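Local coordinates for amino acid ABC transporter, periplasmic amino acid-binding protein, putative (Streptococcus pneumoniae, PDB 4I62) that binds L-arginine and probably hands it, as the substrate-binding protein of an ABC transporter, to a membrane permease for uptake, at residues P47-F52 and P178-L183; N130-K135 and A194-E199. All blocks are in the same frame, centred on the assembly; numbering follows the deposited sequence.

Overall arrangement
From the N terminus the chain leaves strand 40-45 of the parallel sheet and enters loop 47-52, the first half of contact 1. It then passes through strand 126-135, whose end, 130-135, opens contact 2. The start of helix 180-188, with the residues just before it, returns to the loop and closes contact 1 over 125 intervening residues; strand 194-198 follows and closes contact 2 over 58. The segments alternate along the chain, so the two closures cross. Contact 1 spans the cleft between the two lobes, consistent with a closed, arginine-bound form; contact 2 pairs strands within the mixed-sheet lobe. They meet where Phe49 CZ lies 3.5 Å from Glu198 OE1 and where Asn180 packs on Phe197.

Contact 1. Residues P47-F52 and P178-L183; sequences PDFAPF and PKNGNL. With ARG (arginine), chain B.
Asp48 and Asn180 bridge loop 47-52 and the start of helix 180-188 with both backbone and side-chain atoms. The amide of Asn180 sends ND2 to Asp48 O at 2.8 Å, nearly straight (167°), with the acceptor close to the amide plane. In the Asp48 conformer described, one of two, the carboxylate reaches the first turn of the helix: Gly181 N donates to OD2 at 2.9 Å on the syn side, while Asn180 N lies 3.1 Å from the same OD2. With CG anti to the backbone N (chi1 -170°), the carboxylate turns to the helix N terminus, whose dipole would probably favour the negative charge. OD2 also lies against Asn180 CB, and the carboxylate and amide planes stand 56° apart.

Phe49 presents its edge to Asn180, with CD1 3.7 Å from ND2, and one ring face to the ligand. The guanidinium group of the bound arginine lies over that face, NE 3.4 Å above the plane near the ring centre. The loop-to-helix bonds thus cross the cleft between the lobes beside an aromatic ring that carries the guanidinium, as in relatives of solute-binding protein family 3 that bind basic amino acids.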
loop_
_atom_site.group_PDB
_atom_site.type_symbol
_atom_site.label_atom_id
_atom_site.label_comp_id
_atom_site.label_asym_id
_atom_site.label_seq_id
_atom_site.Cartn_x
_atom_site.Cartn_y
_atom_site.Cartn_z
ATOM N N PRO A 47 0.549 8.569 0.779
ATOM C CA PRO A 47 1.581 8.379 1.816
ATOM C C PRO A 47 1.040 8.206 3.262
ATOM O O PRO A 47 1.356 8.973 4.171
ATOM C CB PRO A 47 2.421 9.649 1.693
ATOM C CG PRO A 47 1.421 10.695 1.302
ATOM C CD PRO A 47 0.502 9.975 0.330
ATOM N N ASP A 48 0.256 7.158 3.478
ATOM C CA ASP A 48 -0.307 6.799 4.758
ATOM C C ASP A 48 -0.267 5.260 4.848
ATOM O O ASP A 48 -1.329 4.671 5.060
ATOM C CB ASP A 48 -1.752 7.290 4.757
ATOM C CG ASP A 48 -2.414 7.208 6.117
ATOM O OD1 ASP A 48 -1.737 6.835 7.099
ATOM O OD2 ASP A 48 -3.612 7.536 6.200
ATOM N N PHE A 49 0.901 4.652 4.632
ATOM C CA PHE A 49 1.000 3.226 4.343
ATOM C C PHE A 49 2.423 2.737 4.656
ATOM O O PHE A 49 3.081 2.105 3.824
ATOM C CB PHE A 49 0.592 2.978 2.869
ATOM C CG PHE A 49 0.111 1.587 2.567
ATOM C CD1 PHE A 49 -1.081 1.143 3.083
ATOM C CD2 PHE A 49 0.833 0.727 1.739
ATOM C CE1 PHE A 49 -1.560 -0.130 2.768
ATOM C CE2 PHE A 49 0.368 -0.524 1.418
ATOM C CZ PHE A 49 -0.839 -0.972 1.935
ATOM N N ALA A 50 2.896 3.017 5.880
ATOM C CA ALA A 50 4.221 2.556 6.276
ATOM C C ALA A 50 4.232 1.024 6.259
ATOM O O ALA A 50 3.262 0.391 6.709
ATOM C CB ALA A 50 4.578 3.059 7.666
ATOM N N PRO A 51 5.330 0.406 5.815
ATOM C CA PRO A 51 6.650 0.998 5.517
ATOM C C PRO A 51 6.815 1.514 4.077
ATOM O O PRO A 51 7.869 2.082 3.744
ATOM C CB PRO A 51 7.614 -0.198 5.750
ATOM C CG PRO A 51 6.772 -1.387 5.358
ATOM C CD PRO A 51 5.404 -1.072 5.891
ATOM N N PHE A 52 5.815 1.290 3.235
ATOM C CA PHE A 52 5.946 1.550 1.790
ATOM C C PHE A 52 5.990 3.042 1.468
ATOM O O PHE A 52 6.886 3.515 0.733
ATOM C CB PHE A 52 4.841 0.797 1.044
ATOM C CG PHE A 52 4.941 -0.677 1.273
ATOM C CD1 PHE A 52 5.906 -1.417 0.594
ATOM C CD2 PHE A 52 4.185 -1.299 2.268
ATOM C CE1 PHE A 52 6.087 -2.757 0.868
ATOM C CE2 PHE A 52 4.385 -2.643 2.550
ATOM C CZ PHE A 52 5.331 -3.364 1.854
ATOM N N PRO A 178 -11.564 7.016 3.000
ATOM C CA PRO A 178 -10.432 7.366 2.141
ATOM C C PRO A 178 -9.095 7.248 2.840
ATOM O O PRO A 178 -8.155 6.802 2.191
ATOM C CB PRO A 178 -10.717 8.823 1.735
ATOM C CG PRO A 178 -12.185 8.901 1.746
ATOM C CD PRO A 178 -12.657 7.999 2.871
ATOM N N LYS A 179 -8.992 7.649 4.114
ATOM C CA LYS A 179 -7.694 7.758 4.773
ATOM C C LYS A 179 -7.436 6.652 5.782
ATOM O O LYS A 179 -8.273 6.413 6.675
ATOM C CB LYS A 179 -7.598 9.089 5.510
ATOM C CG LYS A 179 -7.695 10.304 4.609
ATOM C CD LYS A 179 -7.437 11.611 5.365
ATOM C CE LYS A 179 -7.486 12.814 4.426
ATOM N NZ LYS A 179 -7.280 14.114 5.132
ATOM N N ASN A 180 -6.265 6.016 5.715
ATOM C CA ASN A 180 -5.929 4.973 6.694
ATOM C C ASN A 180 -5.883 5.506 8.112
ATOM O O ASN A 180 -6.275 4.803 9.061
ATOM C CB ASN A 180 -4.630 4.291 6.327
ATOM C CG ASN A 180 -4.757 3.467 5.066
ATOM O OD1 ASN A 180 -5.788 2.809 4.844
ATOM N ND2 ASN A 180 -3.714 3.454 4.237
ATOM N N GLY A 181 -5.388 6.721 8.300
ATOM C CA GLY A 181 -5.361 7.284 9.636
ATOM C C GLY A 181 -6.757 7.422 10.240
ATOM O O GLY A 181 -6.953 7.322 11.461
ATOM N N ASN A 182 -7.753 7.677 9.404
ATOM C CA ASN A 182 -9.103 7.788 9.910
ATOM C C ASN A 182 -9.689 6.425 10.280
ATOM O O ASN A 182 -10.490 6.340 11.210
ATOM C CB ASN A 182 -9.976 8.585 8.945
ATOM C CG ASN A 182 -9.607 10.077 8.918
ATOM O OD1 ASN A 182 -9.024 10.595 9.877
ATOM N ND2 ASN A 182 -9.979 10.772 7.855
ATOM N N LEU A 183 -9.263 5.368 9.603
ATOM C CA LEU A 183 -9.643 4.004 10.015
ATOM C C LEU A 183 -9.066 3.713 11.388
ATOM O O LEU A 183 -9.741 3.113 12.253
ATOM C CB LEU A 183 -9.132 2.969 9.002
ATOM C CG LEU A 183 -9.898 2.992 7.674
ATOM C CD1 LEU A 183 -9.141 2.239 6.554
ATOM C CD2 LEU A 183 -11.297 2.419 7.828
HETATM N N ARG B . -2.617 -3.289 -1.550
HETATM C CA ARG B . -3.952 -2.638 -1.503
HETATM C C ARG B . -4.477 -2.341 -2.905
HETATM O O ARG B . -3.676 -2.305 -3.863
HETATM C CB ARG B . -3.932 -1.410 -0.613
HETATM C CG ARG B . -2.869 -0.384 -1.015
HETATM C CD ARG B . -3.059 0.939 -0.303
HETATM N NE ARG B . -1.877 1.765 -0.469
HETATM C CZ ARG B . -1.733 2.987 -0.000
HETATM N NH1 ARG B . -0.606 3.654 -0.228
HETATM N NH2 ARG B . -2.719 3.554 0.692
HETATM O OXT ARG B . -5.724 -2.093 -3.014
#

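Contact 2. Residues N130-K135 and A194-E199; sequences NKLIVK and AVIFEE. With ARG (arginine), chain B.
Asn130 stands beside Glu198 in a non-hydrogen-bonded pair, the two side chains pointing the same way with amide and carboxylate planes 23° apart. Its OD1 packs on Glu198 CG at 3.5 Å and takes a hydrogen bond from Gln161. The Glu198 carboxylate receives the amino group of the bound arginine, whose N donates to OE1 at 2.9 Å and more weakly to OE2. Tyr227 also bonds OE1, which helps to fix the carboxylate.

Lys131 faces Phe197 in a hydrogen-bonded pair, N to O and O to N. Bent at chi2 (-71°), its side chain runs alongside the extended Glu199, CE 3.7 Å from Glu199 CD. The charged ends stay beyond salt-bridge range, and one water joins them, accepting from Lys131 NZ and donating to Glu199 OE2.

Leu132 and Ile196, a non-hydrogen-bonded pair, share the other face of the sheet. The two leucine methyls divide the work: CD2 touches Ile196 CG1 at 3.7 Å and CD1 rests on Ala194 CB.

Ile133 pairs with Val195 through two further backbone bonds. Branch CG2 does the packing, meeting Val195 CB and, obliquely, the Phe197 ring at CD2, 3.8 Å away. Val195 CG1 sits 3.5 Å above one face of that ring, toward its rim. Phe205 and Ile184, from helices 199-208 and 180-188, pack against Ile133 and Phe197.

Val134 CG1 meets Ala194 CB at 3.8 Å, the same methyl that Leu132 CD1 touches.

The strand axes make an angle of 140°, a strongly twisted antiparallel pair. Strand 194-198 is also parallel to 152-156, so it joins the antiparallel and parallel parts of the mixed sheet, and its end brings Glu198 to the ligand amino group, much as an acidic residue does in amino-acid-binding members of solute-binding protein family 3.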
loop_
_atom_site.group_PDB
_atom_site.type_symbol
_atom_site.label_atom_id
_atom_site.label_comp_id
_atom_site.label_asym_id
_atom_site.label_seq_id
_atom_site.Cartn_x
_atom_site.Cartn_y
_atom_site.Cartn_z
ATOM N N ASN A 130 -3.223 -10.760 4.271
ATOM C CA ASN A 130 -4.158 -9.871 4.942
ATOM C C ASN A 130 -4.369 -10.244 6.398
ATOM O O ASN A 130 -4.448 -11.425 6.735
ATOM C CB ASN A 130 -5.481 -9.857 4.182
ATOM C CG ASN A 130 -5.329 -9.127 2.869
ATOM O OD1 ASN A 130 -5.202 -7.926 2.854
ATOM N ND2 ASN A 130 -5.192 -9.880 1.768
ATOM N N LYS A 131 -4.468 -9.235 7.254
ATOM C CA LYS A 131 -4.667 -9.393 8.688
ATOM C C LYS A 131 -5.734 -8.427 9.168
ATOM O O LYS A 131 -6.184 -7.560 8.397
ATOM C CB LYS A 131 -3.372 -9.127 9.460
ATOM C CG LYS A 131 -2.209 -9.984 9.056
ATOM C CD LYS A 131 -2.429 -11.388 9.498
ATOM C CE LYS A 131 -1.110 -12.110 9.582
ATOM N NZ LYS A 131 -1.287 -13.337 10.410
ATOM N N LEU A 132 -6.140 -8.591 10.436
ATOM C CA LEU A 132 -6.968 -7.582 11.113
ATOM C C LEU A 132 -6.167 -6.906 12.178
ATOM O O LEU A 132 -5.477 -7.573 12.977
ATOM C CB LEU A 132 -8.149 -8.150 11.860
ATOM C CG LEU A 132 -9.214 -8.891 11.095
ATOM C CD1 LEU A 132 -10.265 -9.295 12.195
ATOM C CD2 LEU A 132 -9.861 -8.041 10.014
ATOM N N ILE A 133 -6.304 -5.590 12.243
ATOM C CA ILE A 133 -5.907 -4.844 13.425
ATOM C C ILE A 133 -7.159 -4.532 14.252
ATOM O O ILE A 133 -8.220 -4.199 13.705
ATOM C CB ILE A 133 -5.067 -3.576 13.056
ATOM C CG1 ILE A 133 -4.484 -2.897 14.302
ATOM C CG2 ILE A 133 -5.829 -2.609 12.189
ATOM C CD1 ILE A 133 -3.439 -1.828 13.941
ATOM N N VAL A 134 -7.024 -4.729 15.571
ATOM C CA VAL A 134 -8.121 -4.608 16.514
ATOM C C VAL A 134 -7.611 -3.925 17.785
ATOM O O VAL A 134 -6.408 -3.798 18.001
ATOM C CB VAL A 134 -8.700 -6.024 16.865
ATOM C CG1 VAL A 134 -9.322 -6.642 15.622
ATOM C CG2 VAL A 134 -7.639 -6.952 17.461
ATOM N N LYS A 135 -8.550 -3.499 18.646
ATOM C CA LYS A 135 -8.121 -3.147 20.006
ATOM C C LYS A 135 -7.446 -4.358 20.638
ATOM O O LYS A 135 -7.881 -5.510 20.410
ATOM C CB LYS A 135 -9.281 -2.695 20.857
ATOM C CG LYS A 135 -9.857 -1.339 20.515
ATOM C CD LYS A 135 -10.706 -0.883 21.710
ATOM C CE LYS A 135 -11.090 0.583 21.665
ATOM N NZ LYS A 135 -12.085 0.783 20.606
ATOM N N ALA A 194 -12.815 -3.723 13.855
ATOM C CA ALA A 194 -11.620 -4.289 13.218
ATOM C C ALA A 194 -11.387 -3.549 11.928
ATOM O O ALA A 194 -12.349 -3.050 11.307
ATOM C CB ALA A 194 -11.806 -5.771 12.919
ATOM N N VAL A 195 -10.129 -3.485 11.504
ATOM C CA VAL A 195 -9.764 -2.954 10.194
ATOM C C VAL A 195 -8.905 -3.984 9.483
ATOM O O VAL A 195 -8.004 -4.589 10.087
ATOM C CB VAL A 195 -9.001 -1.608 10.323
ATOM C CG1 VAL A 195 -8.543 -1.103 8.958
ATOM C CG2 VAL A 195 -9.870 -0.582 11.019
ATOM N N ILE A 196 -9.164 -4.202 8.192
ATOM C CA ILE A 196 -8.378 -5.128 7.390
ATOM C C ILE A 196 -7.188 -4.412 6.777
ATOM O O ILE A 196 -7.375 -3.441 6.012
ATOM C CB ILE A 196 -9.215 -5.776 6.254
ATOM C CG1 ILE A 196 -10.549 -6.324 6.759
ATOM C CG2 ILE A 196 -8.404 -6.829 5.523
ATOM C CD1 ILE A 196 -11.436 -6.865 5.659
ATOM N N PHE A 197 -5.969 -4.872 7.054
ATOM C CA PHE A 197 -4.771 -4.339 6.425
ATOM C C PHE A 197 -3.813 -5.483 6.117
ATOM O O PHE A 197 -3.736 -6.474 6.849
ATOM C CB PHE A 197 -3.979 -3.381 7.353
ATOM C CG PHE A 197 -4.536 -1.996 7.522
ATOM C CD1 PHE A 197 -4.942 -1.219 6.469
ATOM C CD2 PHE A 197 -4.640 -1.456 8.795
ATOM C CE1 PHE A 197 -5.460 0.089 6.678
ATOM C CE2 PHE A 197 -5.103 -0.162 8.998
ATOM C CZ PHE A 197 -5.500 0.611 7.948
ATOM N N GLU A 198 -3.022 -5.298 5.061
ATOM C CA GLU A 198 -1.918 -6.217 4.792
ATOM C C GLU A 198 -0.921 -6.207 5.961
ATOM O O GLU A 198 -0.690 -5.165 6.593
ATOM C CB GLU A 198 -1.270 -5.855 3.455
ATOM C CG GLU A 198 -2.204 -6.288 2.299
ATOM C CD GLU A 198 -2.211 -5.404 1.047
ATOM O OE1 GLU A 198 -1.881 -4.194 1.123
ATOM O OE2 GLU A 198 -2.643 -5.910 -0.007
ATOM N N GLU A 199 -0.333 -7.363 6.222
ATOM C CA GLU A 199 0.429 -7.619 7.430
ATOM C C GLU A 199 1.476 -6.543 7.796
ATOM O O GLU A 199 1.495 -6.096 8.944
ATOM C CB GLU A 199 1.062 -9.015 7.371
ATOM C CG GLU A 199 1.797 -9.374 8.656
ATOM C CD GLU A 199 2.225 -10.837 8.724
ATOM O OE1 GLU A 199 2.264 -11.520 7.674
ATOM O OE2 GLU A 199 2.617 -11.306 9.826
HETATM N N ARG B . -2.617 -3.289 -1.550
HETATM C CA ARG B . -3.952 -2.638 -1.503
HETATM C C ARG B . -4.477 -2.341 -2.905
HETATM O O ARG B . -3.676 -2.305 -3.863
HETATM C CB ARG B . -3.932 -1.410 -0.613
HETATM C CG ARG B . -2.869 -0.384 -1.015
HETATM C CD ARG B . -3.059 0.939 -0.303
HETATM N NE ARG B . -1.877 1.765 -0.469
HETATM C CZ ARG B . -1.733 2.987 -0.000
HETATM N NH1 ARG B . -0.606 3.654 -0.228
HETATM N NH2 ARG B . -2.719 3.554 0.692
HETATM O OXT ARG B . -5.724 -2.093 -3.014
HETATM O O HOH W 1 1.534 -13.935 10.058
#